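Local coordinates for extracellular solute-binding protein family 1 (Pseudothermotoga lettingae, PDB 5CI5) that probably captures sugars such as alpha-D-tagatose outside the cell and delivers them to an ABC transporter, at residues D137-F148 against N257-S268; E247-A255 against W267-N276. One frame throughout, in Å; residues are numbered along the deposited sequence.

In the fold
Interactions 1 and 2 are neighbours in the same lobe of the solute-binding fold, their centres about 8 Å apart. Their segments alternate along the chain: 137-148 comes first, then helix 247-255, strand 261-264 and helix 268-275. Interaction 1 pairs strands 140-144 and 261-264 in a three-stranded antiparallel sheet completed by strand 283-286; interaction 2 packs together the two helices that precede and follow strand 261-264. They share Trp267 and Ser268, and a salt bridge from Arg139 NH2 to Glu247 OE1 (2.7 Å) joins them. Both touch the tagatose through Trp267, and interaction 1 adds Asp137 and Arg139, so the sheet end and the helix pair together shape one wall of the sugar pocket.

Interaction 1 of 2, residues D137-F148 against N257-S268; sequences DCRLLLYNKAMF and NRVAMAIGGPWS. With T6T (alpha-D-tagatopyranose), chain C.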
loop_
_atom_site.group_PDB
_atom_site.type_symbol
_atom_site.label_atom_id
_atom_site.label_comp_id
_atom_site.label_asym_id
_atom_site.label_seq_id
_atom_site.Cartn_x
_atom_site.Cartn_y
_atom_site.Cartn_z
ATOM N N ASP A 137 -0.394 5.941 -3.834
ATOM C CA ASP A 137 0.881 5.364 -4.194
ATOM C C ASP A 137 0.677 4.332 -5.292
ATOM O O ASP A 137 -0.456 3.985 -5.642
ATOM C CB ASP A 137 1.558 4.712 -2.966
ATOM C CG ASP A 137 0.747 3.530 -2.377
ATOM O OD1 ASP A 137 0.398 2.613 -3.146
ATOM O OD2 ASP A 137 0.460 3.525 -1.140
ATOM N N CYS A 138 1.787 3.852 -5.841
ATOM C CA CYS A 138 1.753 2.604 -6.594
ATOM C C CYS A 138 3.018 1.865 -6.203
ATOM O O CYS A 138 3.942 2.448 -5.615
ATOM C CB CYS A 138 1.651 2.822 -8.113
ATOM S SG CYS A 138 3.012 3.676 -8.877
ATOM N N ARG A 139 3.041 0.572 -6.481
ATOM C CA ARG A 139 4.157 -0.251 -6.022
ATOM C C ARG A 139 5.168 -0.511 -7.106
ATOM O O ARG A 139 4.840 -0.736 -8.281
ATOM C CB ARG A 139 3.643 -1.563 -5.426
ATOM C CG ARG A 139 3.449 -1.471 -3.924
ATOM C CD ARG A 139 2.693 -2.624 -3.292
ATOM N NE ARG A 139 2.877 -2.588 -1.837
ATOM C CZ ARG A 139 2.206 -1.803 -1.000
ATOM N NH1 ARG A 139 1.250 -1.003 -1.458
ATOM N NH2 ARG A 139 2.480 -1.832 0.309
ATOM N N LEU A 140 6.411 -0.448 -6.656
ATOM C CA LEU A 140 7.603 -0.436 -7.506
ATOM C C LEU A 140 8.722 -1.227 -6.862
ATOM O O LEU A 140 8.615 -1.647 -5.703
ATOM C CB LEU A 140 8.076 0.999 -7.748
ATOM C CG LEU A 140 7.072 1.967 -8.369
ATOM C CD1 LEU A 140 7.497 3.396 -8.098
ATOM C CD2 LEU A 140 6.964 1.714 -9.848
ATOM N N LEU A 141 9.791 -1.424 -7.623
ATOM C CA LEU A 141 11.041 -1.880 -7.034
ATOM C C LEU A 141 11.683 -0.700 -6.309
ATOM O O LEU A 141 11.939 0.339 -6.914
ATOM C CB LEU A 141 11.973 -2.430 -8.093
ATOM C CG LEU A 141 13.283 -2.998 -7.595
ATOM C CD1 LEU A 141 13.052 -4.344 -6.923
ATOM C CD2 LEU A 141 14.295 -3.117 -8.726
ATOM N N LEU A 142 11.907 -0.891 -5.013
ATOM C CA LEU A 142 12.731 -0.009 -4.172
ATOM C C LEU A 142 14.099 -0.640 -4.026
ATOM O O LEU A 142 14.182 -1.821 -3.716
ATOM C CB LEU A 142 12.060 0.157 -2.799
ATOM C CG LEU A 142 12.734 1.057 -1.770
ATOM C CD1 LEU A 142 12.644 2.530 -2.164
ATOM C CD2 LEU A 142 12.067 0.835 -0.396
ATOM N N TYR A 143 15.171 0.108 -4.277
ATOM C CA TYR A 143 16.480 -0.507 -4.218
ATOM C C TYR A 143 17.566 0.446 -3.755
ATOM O O TYR A 143 17.432 1.665 -3.836
ATOM C CB TYR A 143 16.828 -1.112 -5.592
ATOM C CG TYR A 143 17.042 -0.118 -6.716
ATOM C CD1 TYR A 143 15.958 0.384 -7.443
ATOM C CD2 TYR A 143 18.325 0.288 -7.084
ATOM C CE1 TYR A 143 16.144 1.277 -8.473
ATOM C CE2 TYR A 143 18.517 1.190 -8.119
ATOM C CZ TYR A 143 17.429 1.670 -8.813
ATOM O OH TYR A 143 17.607 2.565 -9.842
ATOM N N ASN A 144 18.658 -0.169 -3.297
ATOM C CA ASN A 144 19.750 0.481 -2.603
ATOM C C ASN A 144 20.930 0.585 -3.559
ATOM O O ASN A 144 21.501 -0.425 -3.955
ATOM C CB ASN A 144 20.094 -0.341 -1.350
ATOM C CG ASN A 144 21.217 0.265 -0.507
ATOM O OD1 ASN A 144 22.238 0.704 -1.026
ATOM N ND2 ASN A 144 21.010 0.304 0.802
ATOM N N LYS A 145 21.303 1.810 -3.912
ATOM C CA LYS A 145 22.338 2.037 -4.908
ATOM C C LYS A 145 23.716 1.581 -4.444
ATOM O O LYS A 145 24.480 0.993 -5.223
ATOM C CB LYS A 145 22.380 3.515 -5.264
ATOM C CG LYS A 145 21.220 3.982 -6.144
ATOM C CD LYS A 145 21.378 5.474 -6.426
ATOM C CE LYS A 145 20.807 5.884 -7.760
ATOM N NZ LYS A 145 21.272 7.265 -8.097
ATOM N N ALA A 146 24.019 1.837 -3.176
ATOM C CA ALA A 146 25.338 1.531 -2.645
ATOM C C ALA A 146 25.574 0.036 -2.633
ATOM O O ALA A 146 26.699 -0.419 -2.831
ATOM C CB ALA A 146 25.495 2.091 -1.246
HETATM N N MSE A 147 24.511 -0.728 -2.383
HETATM C CA MSE A 147 24.615 -2.178 -2.355
HETATM C C MSE A 147 24.815 -2.722 -3.755
HETATM O O MSE A 147 25.587 -3.652 -3.924
HETATM C CB MSE A 147 23.396 -2.800 -1.691
HETATM C CG MSE A 147 23.303 -2.457 -0.223
HETATM SE SE MSE A 147 21.820 -3.329 0.647
HETATM C CE MSE A 147 22.552 -5.118 0.754
ATOM N N PHE A 148 24.161 -2.140 -4.760
ATOM C CA PHE A 148 24.403 -2.542 -6.151
ATOM C C PHE A 148 25.877 -2.319 -6.491
ATOM O O PHE A 148 26.581 -3.216 -6.989
ATOM C CB PHE A 148 23.490 -1.758 -7.108
ATOM C CG PHE A 148 22.176 -2.447 -7.389
ATOM C CD1 PHE A 148 21.267 -2.678 -6.371
ATOM C CD2 PHE A 148 21.848 -2.847 -8.669
ATOM C CE1 PHE A 148 20.064 -3.301 -6.631
ATOM C CE2 PHE A 148 20.662 -3.466 -8.923
ATOM C CZ PHE A 148 19.771 -3.700 -7.904
ATOM N N ASN A 257 21.716 -0.976 4.915
ATOM C CA ASN A 257 22.464 -1.628 3.833
ATOM C C ASN A 257 22.555 -3.148 3.978
ATOM O O ASN A 257 23.584 -3.753 3.675
ATOM C CB ASN A 257 23.857 -0.991 3.744
ATOM C CG ASN A 257 23.780 0.508 3.568
ATOM O OD1 ASN A 257 23.072 1.006 2.696
ATOM N ND2 ASN A 257 24.465 1.244 4.435
ATOM N N ARG A 258 21.443 -3.775 4.373
ATOM C CA ARG A 258 21.390 -5.235 4.487
ATOM C C ARG A 258 20.429 -5.884 3.503
ATOM O O ARG A 258 20.527 -7.074 3.268
ATOM C CB ARG A 258 20.987 -5.635 5.898
ATOM C CG ARG A 258 22.010 -5.159 6.927
ATOM C CD ARG A 258 22.087 -6.090 8.085
ATOM N NE ARG A 258 20.826 -6.153 8.792
ATOM C CZ ARG A 258 20.000 -7.193 8.805
ATOM N NH1 ARG A 258 18.887 -7.098 9.509
ATOM N NH2 ARG A 258 20.256 -8.312 8.131
ATOM N N VAL A 259 19.502 -5.111 2.944
ATOM C CA VAL A 259 18.567 -5.649 1.936
ATOM C C VAL A 259 18.560 -4.717 0.755
ATOM O O VAL A 259 18.213 -3.563 0.893
ATOM C CB VAL A 259 17.138 -5.811 2.487
ATOM C CG1 VAL A 259 16.135 -6.221 1.358
ATOM C CG2 VAL A 259 17.138 -6.841 3.551
ATOM N N ALA A 260 18.926 -5.223 -0.424
ATOM C CA ALA A 260 19.186 -4.355 -1.566
ATOM C C ALA A 260 17.968 -4.011 -2.383
ATOM O O ALA A 260 17.985 -2.996 -3.076
ATOM C CB ALA A 260 20.222 -4.982 -2.466
HETATM N N MSE A 261 16.944 -4.860 -2.336
HETATM C CA MSE A 261 15.746 -4.671 -3.154
HETATM C C MSE A 261 14.546 -5.115 -2.354
HETATM O O MSE A 261 14.626 -6.098 -1.633
HETATM C CB MSE A 261 15.799 -5.479 -4.458
HETATM C CG MSE A 261 16.831 -5.029 -5.447
HETATM SE SE MSE A 261 16.743 -6.051 -7.093
HETATM C CE MSE A 261 17.971 -7.482 -6.656
ATOM N N ALA A 262 13.439 -4.406 -2.532
ATOM C CA ALA A 262 12.158 -4.795 -1.958
ATOM C C ALA A 262 11.055 -4.182 -2.785
ATOM O O ALA A 262 11.311 -3.397 -3.693
ATOM C CB ALA A 262 12.049 -4.326 -0.515
ATOM N N ILE A 263 9.820 -4.522 -2.464
ATOM C CA ILE A 263 8.696 -3.804 -3.020
ATOM C C ILE A 263 8.409 -2.598 -2.141
ATOM O O ILE A 263 8.364 -2.712 -0.925
ATOM C CB ILE A 263 7.455 -4.724 -3.170
ATOM C CG1 ILE A 263 7.773 -5.815 -4.181
ATOM C CG2 ILE A 263 6.252 -3.893 -3.609
ATOM C CD1 ILE A 263 6.696 -6.826 -4.367
ATOM N N GLY A 264 8.247 -1.423 -2.762
ATOM C CA GLY A 264 7.951 -0.205 -2.035
ATOM C C GLY A 264 7.380 0.842 -2.963
ATOM O O GLY A 264 6.877 0.530 -4.036
ATOM N N GLY A 265 7.482 2.098 -2.560
ATOM C CA GLY A 265 6.853 3.178 -3.308
ATOM C C GLY A 265 7.001 4.498 -2.576
ATOM O O GLY A 265 7.834 4.619 -1.669
ATOM N N PRO A 266 6.197 5.506 -2.951
ATOM C CA PRO A 266 6.466 6.856 -2.421
ATOM C C PRO A 266 6.279 7.020 -0.921
ATOM O O PRO A 266 6.911 7.913 -0.359
ATOM C CB PRO A 266 5.482 7.736 -3.226
ATOM C CG PRO A 266 4.456 6.807 -3.769
ATOM C CD PRO A 266 5.220 5.526 -4.046
ATOM N N TRP A 267 5.486 6.176 -0.251
ATOM C CA TRP A 267 5.413 6.240 1.219
ATOM C C TRP A 267 6.745 5.855 1.870
ATOM O O TRP A 267 7.034 6.256 3.003
ATOM C CB TRP A 267 4.295 5.335 1.758
ATOM C CG TRP A 267 4.622 3.890 1.649
ATOM C CD1 TRP A 267 5.146 3.097 2.625
ATOM C CD2 TRP A 267 4.458 3.054 0.501
ATOM N NE1 TRP A 267 5.339 1.823 2.155
ATOM C CE2 TRP A 267 4.927 1.766 0.847
ATOM C CE3 TRP A 267 3.966 3.268 -0.791
ATOM C CZ2 TRP A 267 4.923 0.710 -0.055
ATOM C CZ3 TRP A 267 3.944 2.214 -1.672
ATOM C CH2 TRP A 267 4.415 0.947 -1.301
ATOM N N SER A 268 7.553 5.078 1.151
ATOM C CA SER A 268 8.819 4.601 1.647
ATOM C C SER A 268 9.825 5.711 1.849
ATOM O O SER A 268 10.760 5.568 2.632
ATOM C CB SER A 268 9.445 3.598 0.683
ATOM O OG SER A 268 8.553 2.556 0.359
HETATM O O3 T6T C . -0.267 1.067 -0.316
HETATM C C3 T6T C . -0.767 1.333 0.990
HETATM C C4 T6T C . -1.953 0.407 1.259
HETATM O O4 T6T C . -2.926 0.543 0.215
HETATM C C5 T6T C . -1.432 -1.012 1.334
HETATM O O5 T6T C . -2.504 -1.919 1.594
HETATM C C6 T6T C . -0.349 -1.122 2.402
HETATM O O6 T6T C . 0.720 -0.236 2.072
HETATM C C2 T6T C . 0.324 1.136 1.993
HETATM O O2 T6T C . -0.126 1.574 3.281
HETATM C C1 T6T C . 1.585 1.946 1.618
HETATM O O1 T6T C . 1.345 3.294 1.437
#
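The carbonyl oxygen of Gly264 is gripped twice by the facing chain: Leu140 N donates to it over 2.8 Å, and Arg139 CA adds a CA-H...O contact. Here begins the antiparallel pairing of strands 140-144 and 261-264, part of a three-stranded sheet in one lobe of this periplasmic-binding-protein fold. Leu140 with Gly264 and Leu142 with Ala262 are hydrogen-bonded pairs, each bonded in both directions, and they alternate with the non-hydrogen-bonded pairs Leu141-Ile263 and Tyr143-Met261. On the face carrying Tyr143, selenomethionine Met261, with SE anti to CA (chi2 -177°), extends its selenium to the edge of the Phe148 ring, 5.2 Å from the centroid, a Met-aromatic contact.

Beyond this strand pair the contact becomes pocket wall. Trp267 CG stands between its own backbone N and carbonyl carbon (chi1 72°), which turns the indole to the sugar; tagatose C1 lies over the centre of one face, 3.3 Å from Trp267 CD2. Gly265 N and Ser268 OG lie behind the other face. The rim atom Trp267 CH2 sits 3.5 Å above the plane of the Arg139 guanidinium, which gives NH1 to sugar O3 and NH2 to sugar O6 and also meets Glu247 in a salt bridge. Asp137 OD2 accepts from both sugar O1 and O3. With the indole cut back to a valine, the sugar would probably lose its flat backing and the Arg139 guanidinium would be freer to tilt. At the far end Asn144, the N-cap of the following helix, takes Met147 N on OD1, while its ND2 donates to Asn257 OD1 at 2.9 Å, in the carbonyl plane and on a lone pair.

Interaction 2 of 2, residues E247-A255 against W267-N276; sequences EDDYRNMMA and WSFPLIEAAN. With T6T (alpha-D-tagatopyranose), chain C.
Ile272 fills a three-sided hollow formed by Arg251, Met254 and Ala255. The two helices, 247-255 and 268-275, pack face to face within one lobe of the solute-binding fold, their axes 8.9 Å apart at closest approach and crossing at -45°. Successive atoms of Ile272 meet different walls: CB lies against the aliphatic part of Arg251, CG1 comes up to Ala255 CB, and CD1 reaches the selenium of Met254 at 4.0 Å. In return the small Ala255 fits CB first into a shallow dip between Ile272 and Ala275, 3.8 Å from Ala275 CB, which lets the helices close in at this end.

Arg251 fills the groove toward the pocket. Its CD rests on the CB and carbonyl oxygen of Ser268, and a bend at chi3 (63°) swings the guanidinium over Leu271, whose CD1 stands 3.7 Å above the centre of one face; Asp248 O covers the opposite face. The edge of the group is polar. NH1 forms a salt bridge with Asp248 OD1 at 2.8 Å, meeting it on the anti side, and one water joins NH1 to Ser268 OG, which also accepts from Gly265 N, while another accepts from NE. Covered on both faces and bonded through NH1 and NE, the guanidinium is probably held against rotation.

Near the sugar a third water joins the edge of the Trp267 indole to helix 247-255: it accepts from Trp267 NE1 and donates to Asp248 OD1 and to Glu247 OE1, which also forms a salt bridge with Arg139. Asp248 OD2 in turn binds His191 and the pocket residue Gln32, which ties helix 247-255 to the sugar site. At the opposite end Asn276, just past its helix, donates ND2 to Ala255 O at 3.0 Å, in the carbonyl plane.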
loop_
_atom_site.group_PDB
_atom_site.type_symbol
_atom_site.label_atom_id
_atom_site.label_comp_id
_atom_site.label_asym_id
_atom_site.label_seq_id
_atom_site.Cartn_x
_atom_site.Cartn_y
_atom_site.Cartn_z
ATOM N N GLU A 247 7.680 -6.038 3.510
ATOM C CA GLU A 247 8.135 -4.761 2.955
ATOM C C GLU A 247 8.674 -3.747 3.956
ATOM O O GLU A 247 9.680 -3.097 3.678
ATOM C CB GLU A 247 7.001 -4.040 2.233
ATOM C CG GLU A 247 6.437 -4.685 1.021
ATOM C CD GLU A 247 5.279 -3.873 0.458
ATOM O OE1 GLU A 247 4.916 -2.845 1.069
ATOM O OE2 GLU A 247 4.731 -4.266 -0.584
ATOM N N ASP A 248 7.968 -3.534 5.070
ATOM C CA ASP A 248 8.344 -2.444 5.958
ATOM C C ASP A 248 9.621 -2.819 6.716
ATOM O O ASP A 248 10.516 -1.985 6.875
ATOM C CB ASP A 248 7.218 -2.103 6.916
ATOM C CG ASP A 248 5.961 -1.647 6.196
ATOM O OD1 ASP A 248 6.101 -0.827 5.264
ATOM O OD2 ASP A 248 4.834 -2.055 6.579
ATOM N N ASP A 249 9.715 -4.080 7.136
ATOM C CA ASP A 249 10.939 -4.615 7.714
ATOM C C ASP A 249 12.100 -4.492 6.717
ATOM O O ASP A 249 13.206 -4.047 7.061
ATOM C CB ASP A 249 10.736 -6.074 8.113
ATOM C CG ASP A 249 9.562 -6.263 9.033
ATOM O OD1 ASP A 249 9.480 -5.507 10.019
ATOM O OD2 ASP A 249 8.710 -7.143 8.762
ATOM N N TYR A 250 11.833 -4.844 5.466
ATOM C CA TYR A 250 12.883 -4.801 4.441
ATOM C C TYR A 250 13.352 -3.369 4.186
ATOM O O TYR A 250 14.536 -3.160 3.906
ATOM C CB TYR A 250 12.405 -5.466 3.152
ATOM C CG TYR A 250 12.077 -6.938 3.328
ATOM C CD1 TYR A 250 12.867 -7.752 4.133
ATOM C CD2 TYR A 250 10.961 -7.520 2.709
ATOM C CE1 TYR A 250 12.573 -9.091 4.292
ATOM C CE2 TYR A 250 10.655 -8.847 2.879
ATOM C CZ TYR A 250 11.467 -9.637 3.673
ATOM O OH TYR A 250 11.216 -10.966 3.847
ATOM N N ARG A 251 12.450 -2.388 4.255
ATOM C CA ARG A 251 12.831 -0.987 4.078
ATOM C C ARG A 251 13.773 -0.569 5.202
ATOM O O ARG A 251 14.770 0.119 4.979
ATOM C CB ARG A 251 11.599 -0.069 4.050
ATOM C CG ARG A 251 11.914 1.389 3.843
ATOM C CD ARG A 251 10.690 2.279 4.052
ATOM N NE ARG A 251 10.181 2.201 5.416
ATOM C CZ ARG A 251 9.037 1.610 5.776
ATOM N NH1 ARG A 251 8.223 1.038 4.891
ATOM N NH2 ARG A 251 8.686 1.616 7.050
ATOM N N ASN A 252 13.459 -0.978 6.427
ATOM C CA ASN A 252 14.324 -0.643 7.539
ATOM C C ASN A 252 15.681 -1.343 7.437
ATOM O O ASN A 252 16.709 -0.766 7.766
ATOM C CB ASN A 252 13.602 -0.959 8.849
ATOM C CG ASN A 252 12.548 0.090 9.176
ATOM O OD1 ASN A 252 12.840 1.274 9.140
ATOM N ND2 ASN A 252 11.315 -0.339 9.434
HETATM N N MSE A 253 15.694 -2.561 6.915
HETATM C CA MSE A 253 16.947 -3.280 6.708
HETATM C C MSE A 253 17.711 -2.648 5.561
HETATM O O MSE A 253 18.956 -2.595 5.580
HETATM C CB MSE A 253 16.685 -4.753 6.432
HETATM C CG MSE A 253 16.070 -5.472 7.620
HETATM SE SE MSE A 253 15.610 -7.294 7.185
HETATM C CE MSE A 253 14.601 -7.744 8.780
HETATM N N MSE A 254 16.986 -2.147 4.569
HETATM C CA MSE A 254 17.639 -1.485 3.457
HETATM C C MSE A 254 18.400 -0.243 3.968
HETATM O O MSE A 254 19.497 0.065 3.501
HETATM C CB MSE A 254 16.622 -1.108 2.377
HETATM C CG MSE A 254 17.265 -0.526 1.160
HETATM SE SE MSE A 254 15.979 -0.140 -0.258
HETATM C CE MSE A 254 15.320 -1.954 -0.561
ATOM N N ALA A 255 17.812 0.460 4.926
ATOM C CA ALA A 255 18.434 1.650 5.498
ATOM C C ALA A 255 19.727 1.280 6.232
ATOM O O ALA A 255 20.585 2.132 6.459
ATOM C CB ALA A 255 17.467 2.340 6.419
ATOM N N TRP A 267 5.486 6.176 -0.251
ATOM C CA TRP A 267 5.413 6.240 1.219
ATOM C C TRP A 267 6.745 5.855 1.870
ATOM O O TRP A 267 7.034 6.256 3.003
ATOM C CB TRP A 267 4.295 5.335 1.758
ATOM C CG TRP A 267 4.622 3.890 1.649
ATOM C CD1 TRP A 267 5.146 3.097 2.625
ATOM C CD2 TRP A 267 4.458 3.054 0.501
ATOM N NE1 TRP A 267 5.339 1.823 2.155
ATOM C CE2 TRP A 267 4.927 1.766 0.847
ATOM C CE3 TRP A 267 3.966 3.268 -0.791
ATOM C CZ2 TRP A 267 4.923 0.710 -0.055
ATOM C CZ3 TRP A 267 3.944 2.214 -1.672
ATOM C CH2 TRP A 267 4.415 0.947 -1.301
ATOM N N SER A 268 7.553 5.078 1.151
ATOM C CA SER A 268 8.819 4.601 1.647
ATOM C C SER A 268 9.825 5.711 1.849
ATOM O O SER A 268 10.760 5.568 2.632
ATOM C CB SER A 268 9.445 3.598 0.683
ATOM O OG SER A 268 8.553 2.556 0.359
ATOM N N PHE A 269 9.664 6.799 1.103
ATOM C CA PHE A 269 10.728 7.789 1.026
ATOM C C PHE A 269 10.976 8.519 2.358
ATOM O O PHE A 269 12.108 8.490 2.848
ATOM C CB PHE A 269 10.444 8.781 -0.092
ATOM C CG PHE A 269 10.293 8.162 -1.459
ATOM C CD1 PHE A 269 10.741 6.880 -1.752
ATOM C CD2 PHE A 269 9.714 8.899 -2.473
ATOM C CE1 PHE A 269 10.601 6.356 -3.036
ATOM C CE2 PHE A 269 9.588 8.365 -3.754
ATOM C CZ PHE A 269 10.018 7.108 -4.033
ATOM N N PRO A 270 9.949 9.139 2.968
ATOM C CA PRO A 270 10.233 9.774 4.268
ATOM C C PRO A 270 10.633 8.771 5.343
ATOM O O PRO A 270 11.426 9.085 6.250
ATOM C CB PRO A 270 8.911 10.477 4.616
ATOM C CG PRO A 270 7.855 9.773 3.788
ATOM C CD PRO A 270 8.576 9.416 2.511
ATOM N N LEU A 271 10.102 7.558 5.237
ATOM C CA LEU A 271 10.358 6.561 6.271
ATOM C C LEU A 271 11.790 6.043 6.203
ATOM O O LEU A 271 12.433 5.874 7.236
ATOM C CB LEU A 271 9.358 5.410 6.156
ATOM C CG LEU A 271 7.902 5.869 6.336
ATOM C CD1 LEU A 271 6.932 4.711 6.060
ATOM C CD2 LEU A 271 7.632 6.440 7.717
ATOM N N ILE A 272 12.304 5.793 5.012
ATOM C CA ILE A 272 13.655 5.240 4.917
ATOM C C ILE A 272 14.654 6.326 5.318
ATOM O O ILE A 272 15.667 6.025 5.956
ATOM C CB ILE A 272 13.958 4.664 3.506
ATOM C CG1 ILE A 272 15.137 3.679 3.595
ATOM C CG2 ILE A 272 14.172 5.761 2.440
ATOM C CD1 ILE A 272 15.476 2.958 2.297
ATOM N N GLU A 273 14.348 7.579 4.980
ATOM C CA GLU A 273 15.249 8.696 5.274
ATOM C C GLU A 273 15.231 9.019 6.757
ATOM O O GLU A 273 16.245 9.434 7.311
ATOM C CB GLU A 273 14.889 9.929 4.422
ATOM C CG GLU A 273 15.262 9.727 2.933
ATOM C CD GLU A 273 14.664 10.751 1.979
ATOM O OE1 GLU A 273 14.069 11.753 2.437
ATOM O OE2 GLU A 273 14.777 10.548 0.750
ATOM N N ALA A 274 14.093 8.807 7.406
ATOM C CA ALA A 274 14.036 8.927 8.862
ATOM C C ALA A 274 14.881 7.851 9.554
ATOM O O ALA A 274 15.557 8.135 10.547
ATOM C CB ALA A 274 12.598 8.855 9.342
ATOM N N ALA A 275 14.865 6.629 9.021
ATOM C CA ALA A 275 15.630 5.514 9.600
ATOM C C ALA A 275 17.139 5.722 9.460
ATOM O O ALA A 275 17.911 5.306 10.324
ATOM C CB ALA A 275 15.229 4.200 8.925
ATOM N N ASN A 276 17.551 6.333 8.356
ATOM C CA ASN A 276 18.955 6.644 8.115
ATOM C C ASN A 276 19.094 7.860 7.202
ATOM O O ASN A 276 19.040 7.761 5.988
ATOM C CB ASN A 276 19.673 5.430 7.524
ATOM C CG ASN A 276 21.096 5.743 7.135
ATOM O OD1 ASN A 276 21.683 6.718 7.624
ATOM N ND2 ASN A 276 21.662 4.927 6.251
HETATM O O3 T6T C . -0.267 1.067 -0.316
HETATM C C3 T6T C . -0.767 1.333 0.990
HETATM C C4 T6T C . -1.953 0.407 1.259
HETATM O O4 T6T C . -2.926 0.543 0.215
HETATM C C5 T6T C . -1.432 -1.012 1.334
HETATM O O5 T6T C . -2.504 -1.919 1.594
HETATM C C6 T6T C . -0.349 -1.122 2.402
HETATM O O6 T6T C . 0.720 -0.236 2.072
HETATM C C2 T6T C . 0.324 1.136 1.993
HETATM O O2 T6T C . -0.126 1.574 3.281
HETATM C C1 T6T C . 1.585 1.946 1.618
HETATM O O1 T6T C . 1.345 3.294 1.437
HETATM O O HOH W 1 6.205 -0.928 2.615
HETATM O O HOH W 2 8.500 0.455 1.922
HETATM O O HOH W 3 12.310 2.896 7.074
#